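Local atomic coordinates of superoxide dismutase [Mn/Fe] (Aeropyrum pernix, PDB entry 3AK2), a protein that catalyses the dismutation of superoxide to molecular oxygen and hydrogen peroxide at a single metal centre that can work with manganese or iron. Residues A[106-111]-A[142-147]; A[130-135]-A[158-163]. One frame throughout, in Å; residues are numbered along the deposited sequence.

Contact 1 of 2, residues A[106-111]-A[142-147]; sequences KQFGGF and LRILQV
Gln107, in the last turn of helix 98-108, holds the backbone of Leu142 at the start of the facing segment with both ends of its carboxamide. OE1 takes the backbone N-H of Leu142 on a lone pair in a nearly straight bond (N to OE1 2.8 Å, 172° at the hydrogen). NE2 of Gln107 gives a more bent bond to O of Leu142, 2.7 Å long, with the oxygen tilted out of the amide plane. With CG anti to the carbonyl carbon (chi1 -59°) and the chain extended beyond it, the amide spans the gap from helix to strand, and the two bonds fix which way round it is turned. O of Leu142 also receives NH2 of Arg143 at 2.9 Å, from above the carbonyl plane, and the same NH2 forms a salt bridge to Glu141. An alanine in place of Gln107 would probably leave the Leu142 N-H without its acceptor and open a gap between helix and strand.

Beside this polar grip, Phe108 reaches the strand with the far end of its ring. CE1 meets CD1 of Ile144 at 3.7 Å, CE2 meets CB of Leu142 at 3.8 Å, and CD1 of Leu142 lies in plane at the ring edge. Phe108 also packs on Leu54 of the second subunit. This is alpha-on-beta packing at an outer strand of the chain's three-stranded sheet, within the mixed C-terminal domain of the iron/manganese superoxide dismutases, the end of a helix being tied to the sheet through a side-chain amide.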
# COMPACT_ATOMS: atom_id res chain seq x y z
N LYS A 106 -8.26 31.73 -6.44
CA LYS A 106 -9.60 31.25 -6.82
C LYS A 106 -10.00 29.95 -6.14
O LYS A 106 -11.18 29.72 -5.87
CB LYS A 106 -9.68 31.09 -8.33
CG LYS A 106 -9.68 32.40 -9.08
CD LYS A 106 -9.52 32.16 -10.57
CE LYS A 106 -9.70 33.46 -11.33
NZ LYS A 106 -9.32 33.29 -12.75
N GLN A 107 -9.02 29.10 -5.87
CA GLN A 107 -9.30 27.75 -5.37
C GLN A 107 -9.09 27.58 -3.88
O GLN A 107 -9.88 26.91 -3.21
CB GLN A 107 -8.46 26.74 -6.12
CG GLN A 107 -8.71 26.74 -7.60
CD GLN A 107 -7.95 25.64 -8.27
OE1 GLN A 107 -7.14 25.89 -9.16
NE2 GLN A 107 -8.19 24.41 -7.83
N PHE A 108 -8.00 28.15 -3.37
CA PHE A 108 -7.64 27.95 -1.97
C PHE A 108 -7.96 29.16 -1.10
O PHE A 108 -7.80 29.11 0.12
CB PHE A 108 -6.16 27.55 -1.84
CG PHE A 108 -5.80 26.33 -2.65
CD1 PHE A 108 -6.22 25.07 -2.25
CD2 PHE A 108 -5.05 26.45 -3.81
CE1 PHE A 108 -5.89 23.94 -3.00
CE2 PHE A 108 -4.71 25.33 -4.56
CZ PHE A 108 -5.14 24.07 -4.16
N GLY A 109 -8.42 30.24 -1.73
CA GLY A 109 -8.75 31.47 -1.01
C GLY A 109 -7.52 32.28 -0.64
O GLY A 109 -7.51 32.98 0.37
N GLY A 110 -6.47 32.17 -1.45
CA GLY A 110 -5.27 32.98 -1.27
C GLY A 110 -4.05 32.19 -0.83
O GLY A 110 -4.15 31.02 -0.45
N PHE A 111 -2.89 32.85 -0.87
CA PHE A 111 -1.62 32.18 -0.62
C PHE A 111 -1.47 31.60 0.79
O PHE A 111 -0.97 30.49 0.94
CB PHE A 111 -0.43 33.07 -0.96
CG PHE A 111 0.89 32.39 -0.76
CD1 PHE A 111 1.31 31.41 -1.66
CD2 PHE A 111 1.69 32.67 0.34
CE1 PHE A 111 2.52 30.75 -1.48
CE2 PHE A 111 2.90 32.01 0.53
CZ PHE A 111 3.31 31.05 -0.38
N LEU A 142 -6.03 23.41 -9.82
CA LEU A 142 -5.06 22.86 -8.89
C LEU A 142 -5.70 21.89 -7.90
O LEU A 142 -6.87 22.05 -7.52
CB LEU A 142 -4.35 23.98 -8.13
CG LEU A 142 -3.59 25.00 -8.96
CD1 LEU A 142 -3.04 26.11 -8.08
CD2 LEU A 142 -2.46 24.35 -9.74
N ARG A 143 -4.93 20.89 -7.51
CA ARG A 143 -5.31 19.95 -6.46
C ARG A 143 -4.09 19.68 -5.60
O ARG A 143 -2.97 19.64 -6.10
CB ARG A 143 -5.79 18.63 -7.07
CG ARG A 143 -7.04 18.70 -7.96
CD ARG A 143 -8.30 18.89 -7.12
NE ARG A 143 -9.52 18.90 -7.93
CZ ARG A 143 -10.13 20.00 -8.37
NH1 ARG A 143 -11.24 19.91 -9.08
NH2 ARG A 143 -9.62 21.20 -8.10
N ILE A 144 -4.30 19.50 -4.30
CA ILE A 144 -3.22 19.08 -3.40
C ILE A 144 -3.47 17.63 -2.98
O ILE A 144 -4.61 17.25 -2.70
CB ILE A 144 -3.09 20.00 -2.15
CG1 ILE A 144 -2.73 21.43 -2.58
CG2 ILE A 144 -2.04 19.46 -1.16
CD1 ILE A 144 -2.81 22.46 -1.46
N LEU A 145 -2.41 16.84 -2.96
CA LEU A 145 -2.49 15.48 -2.42
C LEU A 145 -1.16 15.05 -1.80
O LEU A 145 -0.14 15.74 -1.93
CB LEU A 145 -2.94 14.47 -3.49
CG LEU A 145 -1.97 14.04 -4.60
CD1 LEU A 145 -2.40 12.72 -5.20
CD2 LEU A 145 -1.80 15.10 -5.68
N GLN A 146 -1.19 13.91 -1.11
CA GLN A 146 0.02 13.25 -0.62
C GLN A 146 0.36 12.06 -1.50
O GLN A 146 -0.53 11.42 -2.08
CB GLN A 146 -0.18 12.72 0.78
CG GLN A 146 -0.45 13.76 1.84
CD GLN A 146 -0.77 13.13 3.18
OE1 GLN A 146 -1.24 12.00 3.25
NE2 GLN A 146 -0.53 13.88 4.25
N VAL A 147 1.64 11.75 -1.54
CA VAL A 147 2.11 10.49 -2.12
C VAL A 147 2.95 9.79 -1.06
O VAL A 147 3.81 10.42 -0.43
CB VAL A 147 2.93 10.74 -3.42
CG1 VAL A 147 3.57 9.45 -3.92
CG2 VAL A 147 2.05 11.37 -4.50

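Contact 2 of 2, residues A[130-135]-A[158-163]; sequences WGVLAF and LVPILV
Leu133 sends CG anti to its own N (chi1 175°), while Ile161 carries CG1 between the backbone N and the carbonyl carbon (chi1 64°); these turns bring CD2 of Leu133 to 4.1 Å from CD1 of Ile161, the two side chains meeting at a slant. Val163 sets CG1 anti to its carbonyl carbon (chi1 -55°), which leaves CG2 between N and C, and that methyl lies 3.9 Å from CZ3 of the Trp130 indole.

The backbones pair antiparallel, but the register slips by one residue between Leu133 and Ala134. Two residues, Ile161 and Leu162, stand opposite the single Leu133, which is the classic beta bulge, and O of Leu133 accepts two N-H groups, that of Ile161 at 2.8 Å and that of Leu162 at a longer 3.3 Å. In return the N-H of Leu133 points nearly straight along the carbonyl of Leu162. Beyond the bulge, Phe135 and Val159 exchange a pair of bonds, with Phe135 N to Val159 O at 2.8 Å.

On one face of the sheet, Val132 lies alongside both Pro160 and Val163, its CG1 3.9 Å from CB of Pro160; Met78 of helix 62-82 covers Val132 and Val163. On the other, the Phe135 ring packs against Leu199, Ala202 and Leu203 of helix 192-205. Pro160 has no N-H to give, and it sits opposite Ala134 in a non-hydrogen-bonded pair, where none is called for.

Strand 159-165 ends at the metal ligand Asp165, and Trp130 packs edge-to-face on the ligand His79 with its side chain about 5 Å from the manganese. Five backbone hydrogen bonds flanked by hydrocarbon make up the contact, consistent with an apolar surround on the side of the manganese where Trp130 lies.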
# COMPACT_ATOMS: atom_id res chain seq x y z
N TRP A 130 5.67 12.42 -0.18
CA TRP A 130 5.72 13.73 -0.82
C TRP A 130 4.44 14.50 -0.56
O TRP A 130 3.36 13.92 -0.49
CB TRP A 130 5.84 13.56 -2.34
CG TRP A 130 7.02 12.77 -2.77
CD1 TRP A 130 7.13 11.41 -2.78
CD2 TRP A 130 8.26 13.28 -3.28
NE1 TRP A 130 8.37 11.04 -3.24
CE2 TRP A 130 9.08 12.16 -3.55
CE3 TRP A 130 8.76 14.57 -3.51
CZ2 TRP A 130 10.38 12.30 -4.05
CZ3 TRP A 130 10.04 14.70 -4.02
CH2 TRP A 130 10.84 13.57 -4.27
N GLY A 131 4.58 15.82 -0.43
CA GLY A 131 3.45 16.73 -0.59
C GLY A 131 3.44 17.21 -2.03
O GLY A 131 4.48 17.56 -2.58
N VAL A 132 2.26 17.21 -2.65
CA VAL A 132 2.16 17.48 -4.08
C VAL A 132 1.08 18.51 -4.41
O VAL A 132 -0.07 18.36 -4.00
CB VAL A 132 1.89 16.17 -4.89
CG1 VAL A 132 1.73 16.46 -6.38
CG2 VAL A 132 3.00 15.15 -4.66
N LEU A 133 1.47 19.54 -5.15
CA LEU A 133 0.53 20.43 -5.82
C LEU A 133 0.49 20.02 -7.28
O LEU A 133 1.52 20.04 -7.96
CB LEU A 133 0.96 21.89 -5.68
CG LEU A 133 0.11 22.93 -6.43
CD1 LEU A 133 -1.29 23.01 -5.85
CD2 LEU A 133 0.77 24.30 -6.40
N ALA A 134 -0.70 19.66 -7.75
CA ALA A 134 -0.86 19.14 -9.10
C ALA A 134 -1.89 19.92 -9.89
O ALA A 134 -2.78 20.55 -9.32
CB ALA A 134 -1.24 17.65 -9.05
N PHE A 135 -1.74 19.86 -11.21
CA PHE A 135 -2.73 20.37 -12.14
C PHE A 135 -3.62 19.22 -12.60
O PHE A 135 -3.13 18.21 -13.10
CB PHE A 135 -2.03 21.02 -13.34
CG PHE A 135 -2.97 21.67 -14.32
CD1 PHE A 135 -3.43 22.96 -14.11
CD2 PHE A 135 -3.39 20.99 -15.47
CE1 PHE A 135 -4.28 23.58 -15.02
CE2 PHE A 135 -4.25 21.60 -16.38
CZ PHE A 135 -4.69 22.90 -16.15
N LEU A 158 -3.30 13.76 -12.90
CA LEU A 158 -2.73 14.86 -12.13
C LEU A 158 -1.26 15.08 -12.47
O LEU A 158 -0.46 14.15 -12.45
CB LEU A 158 -2.87 14.60 -10.64
CG LEU A 158 -4.29 14.40 -10.10
CD1 LEU A 158 -4.23 14.18 -8.60
CD2 LEU A 158 -5.19 15.58 -10.43
N VAL A 159 -0.93 16.33 -12.80
CA VAL A 159 0.42 16.70 -13.20
C VAL A 159 1.08 17.45 -12.04
O VAL A 159 0.69 18.59 -11.77
CB VAL A 159 0.40 17.62 -14.43
CG1 VAL A 159 1.82 18.04 -14.82
CG2 VAL A 159 -0.31 16.95 -15.60
N PRO A 160 2.06 16.84 -11.35
CA PRO A 160 2.75 17.58 -10.29
C PRO A 160 3.48 18.80 -10.83
O PRO A 160 4.25 18.70 -11.79
CB PRO A 160 3.76 16.56 -9.73
CG PRO A 160 3.22 15.23 -10.13
CD PRO A 160 2.58 15.47 -11.48
N ILE A 161 3.20 19.96 -10.24
CA ILE A 161 3.91 21.20 -10.60
C ILE A 161 4.81 21.72 -9.47
O ILE A 161 5.75 22.48 -9.72
CB ILE A 161 2.96 22.31 -11.13
CG1 ILE A 161 1.98 22.79 -10.06
CG2 ILE A 161 2.24 21.83 -12.40
CD1 ILE A 161 1.22 24.07 -10.43
N LEU A 162 4.51 21.30 -8.24
CA LEU A 162 5.32 21.62 -7.08
C LEU A 162 5.27 20.46 -6.10
O LEU A 162 4.19 20.03 -5.70
CB LEU A 162 4.84 22.91 -6.41
CG LEU A 162 5.56 23.29 -5.11
CD1 LEU A 162 7.06 23.54 -5.32
CD2 LEU A 162 4.92 24.52 -4.49
N VAL A 163 6.44 19.95 -5.73
CA VAL A 163 6.52 18.81 -4.82
C VAL A 163 7.50 19.10 -3.69
O VAL A 163 8.50 19.81 -3.89
CB VAL A 163 6.93 17.48 -5.55
CG1 VAL A 163 5.97 17.17 -6.70
CG2 VAL A 163 8.37 17.52 -6.05

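Both contacts belong to the same three-stranded antiparallel sheet, in which strand 129-136 runs between 141-148 and 159-165. Contact 2 joins the central strand to one outer strand, its centre about 7 Å from the centre of the chain, and every residue taking part is buried. Contact 1, its centre about 16 Å from that point, is still mostly buried, though Gln107 is partly exposed. Backbone pairing and aliphatic packing make contact 2; contact 1 combines a side-chain amide bonded to backbone with an aromatic ring on aliphatic side chains. Backbone bonds such as Ala134 N to Arg143 O (2.8 Å) connect them, with Leu142 packing on Ile161 besides, and both touch the second subunit.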